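Local structure of mandelate racemase / muconate lactonizing enzyme, C-terminal domain protein (Pseudovibrio sp. JE062, 4JHM) at residues 232-237 against 263-268. The protein belongs to the enolase superfamily, pairing a mandelate racemase / muconate lactonizing enzyme type N-terminal domain with a TIM-barrel-like C-terminal domain. Sequence-based numbering, arbitrary orientation.
Sequences TYQRLV and TGMWSD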
loop_
_atom_site.group_PDB
_atom_site.type_symbol
_atom_site.label_atom_id
_atom_site.label_comp_id
_atom_site.label_asym_id
_atom_site.label_seq_id
_atom_site.Cartn_x
_atom_site.Cartn_y
_atom_site.Cartn_z
ATOM N N THR A 232 11.451 -8.917 9.502
ATOM C CA THR A 232 11.961 -10.279 9.390
ATOM C C THR A 232 10.868 -11.292 9.689
ATOM O O THR A 232 10.687 -12.265 8.943
ATOM C CB THR A 232 13.145 -10.523 10.336
ATOM O OG1 THR A 232 14.255 -9.717 9.926
ATOM C CG2 THR A 232 13.563 -11.976 10.309
ATOM N N TYR A 233 10.145 -11.065 10.783
ATOM C CA TYR A 233 8.990 -11.890 11.118
ATOM C C TYR A 233 7.991 -11.919 9.949
ATOM O O TYR A 233 7.500 -12.980 9.565
ATOM C CB TYR A 233 8.305 -11.355 12.369
ATOM C CG TYR A 233 8.743 -11.999 13.665
ATOM C CD1 TYR A 233 8.134 -13.158 14.119
ATOM C CD2 TYR A 233 9.739 -11.433 14.452
ATOM C CE1 TYR A 233 8.514 -13.752 15.305
ATOM C CE2 TYR A 233 10.123 -12.021 15.647
ATOM C CZ TYR A 233 9.505 -13.184 16.068
ATOM O OH TYR A 233 9.868 -13.790 17.253
ATOM N N GLN A 234 7.702 -10.752 9.385
ATOM C CA GLN A 234 6.798 -10.655 8.243
ATOM C C GLN A 234 7.248 -11.554 7.098
ATOM O O GLN A 234 6.422 -12.191 6.436
ATOM C CB GLN A 234 6.699 -9.211 7.750
ATOM C CG GLN A 234 5.874 -8.313 8.659
ATOM C CD GLN A 234 5.741 -6.899 8.123
ATOM O OE1 GLN A 234 6.733 -6.258 7.797
ATOM N NE2 GLN A 234 4.512 -6.407 8.039
ATOM N N ARG A 235 8.560 -11.610 6.883
ATOM C CA ARG A 235 9.131 -12.346 5.756
ATOM C C ARG A 235 9.146 -13.859 6.021
ATOM O O ARG A 235 8.902 -14.659 5.114
ATOM C CB ARG A 235 10.527 -11.798 5.446
ATOM C CG ARG A 235 11.459 -12.750 4.723
ATOM C CD ARG A 235 12.828 -12.120 4.520
ATOM N NE ARG A 235 13.024 -11.668 3.145
ATOM C CZ ARG A 235 13.819 -12.273 2.273
ATOM N NH1 ARG A 235 13.931 -11.804 1.045
ATOM N NH2 ARG A 235 14.507 -13.352 2.631
ATOM N N LEU A 236 9.404 -14.255 7.264
ATOM C CA LEU A 236 9.271 -15.667 7.649
ATOM C C LEU A 236 7.845 -16.186 7.447
ATOM O O LEU A 236 7.640 -17.255 6.869
ATOM C CB LEU A 236 9.678 -15.874 9.108
ATOM C CG LEU A 236 11.182 -15.864 9.371
ATOM C CD1 LEU A 236 11.455 -15.932 10.864
ATOM C CD2 LEU A 236 11.848 -17.016 8.638
ATOM N N VAL A 237 6.867 -15.427 7.937
ATOM C CA VAL A 237 5.459 -15.794 7.808
ATOM C C VAL A 237 4.979 -15.711 6.359
ATOM O O VAL A 237 4.067 -16.433 5.955
ATOM C CB VAL A 237 4.562 -14.894 8.688
ATOM C CG1 VAL A 237 3.094 -15.075 8.337
ATOM C CG2 VAL A 237 4.795 -15.199 10.161
ATOM N N THR A 263 -0.508 -6.888 10.603
ATOM C CA THR A 263 0.544 -6.682 9.613
ATOM C C THR A 263 1.255 -7.983 9.235
ATOM O O THR A 263 2.263 -7.960 8.522
ATOM C CB THR A 263 1.576 -5.651 10.111
ATOM O OG1 THR A 263 2.129 -6.076 11.362
ATOM C CG2 THR A 263 0.922 -4.301 10.299
ATOM N N GLY A 264 0.735 -9.111 9.715
ATOM C CA GLY A 264 1.256 -10.423 9.335
ATOM C C GLY A 264 2.616 -10.770 9.922
ATOM O O GLY A 264 3.429 -11.431 9.277
HETATM N N MSE A 265 2.862 -10.337 11.154
HETATM C CA MSE A 265 4.101 -10.660 11.854
HETATM C C MSE A 265 4.090 -12.044 12.436
HETATM O O MSE A 265 5.139 -12.678 12.542
HETATM C CB MSE A 265 4.286 -9.700 13.018
HETATM C CG MSE A 265 4.448 -8.274 12.516
HETATM SE SE MSE A 265 5.058 -7.151 14.004
HETATM C CE MSE A 265 4.703 -5.422 13.138
ATOM N N TRP A 266 2.906 -12.516 12.827
ATOM C CA TRP A 266 2.774 -13.775 13.554
ATOM C C TRP A 266 1.785 -14.743 12.920
ATOM O O TRP A 266 0.804 -14.330 12.304
ATOM C CB TRP A 266 2.279 -13.502 14.966
ATOM C CG TRP A 266 3.122 -12.577 15.782
ATOM C CD1 TRP A 266 4.449 -12.314 15.627
ATOM C CD2 TRP A 266 2.696 -11.829 16.924
ATOM N NE1 TRP A 266 4.871 -11.428 16.590
ATOM C CE2 TRP A 266 3.811 -11.118 17.399
ATOM C CE3 TRP A 266 1.475 -11.684 17.584
ATOM C CZ2 TRP A 266 3.742 -10.279 18.504
ATOM C CZ3 TRP A 266 1.409 -10.848 18.676
ATOM C CH2 TRP A 266 2.535 -10.159 19.127
ATOM N N SER A 267 2.031 -16.035 13.113
ATOM C CA SER A 267 1.064 -17.080 12.755
ATOM C C SER A 267 0.154 -17.405 13.942
ATOM O O SER A 267 -0.885 -18.048 13.790
ATOM C CB SER A 267 1.794 -18.345 12.328
ATOM O OG SER A 267 2.796 -18.054 11.378
ATOM N N ASP A 268 0.562 -16.969 15.128
ATOM C CA ASP A 268 -0.258 -17.081 16.332
ATOM C C ASP A 268 0.058 -15.897 17.226
ATOM O O ASP A 268 0.735 -14.958 16.804
ATOM C CB ASP A 268 0.021 -18.395 17.071
ATOM C CG ASP A 268 1.478 -18.545 17.495
ATOM O OD1 ASP A 268 2.135 -17.528 17.817
ATOM O OD2 ASP A 268 1.967 -19.697 17.514
#
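Helix 230-239 passes close to the loop that follows helix 254-262, with the CA atoms of Q234 and M265 4.5 Å apart. G264, at positive phi, is the C-prime residue of a Schellman motif that ends helix 254-262. The Q234 side chain runs out straight (chi2 -178°) to this turn, where NE2 donates to the backbone O of T263 at 2.8 Å. The bond is nearly straight (170°), and the acceptor lies in the amide plane. The T263 hydroxyl turns back to the preceding helix, to H259 O. Y233 and V237 both pack against M265 O: Y233 CD1 is 3.4 Å from it, V237 CG2 3.5 Å. V237 CB lies 3.7 Å from G264 O. The edge of the W266 indole points at the Y233 ring in an offset edge-to-face pair, with planes at 74°. V237 CG2 also meets S267 OG at 3.7 Å, while that hydroxyl bonds to I244 N. Y233 and V237 also pack on I244, so helix 230-239 is joined to the turn ending the next helix, beside strand 243-245 between them. One side-chain amide thus satisfies the carbonyl just past a helix; side-chain carbons against backbone carbonyls and the aromatic pair complete the contact.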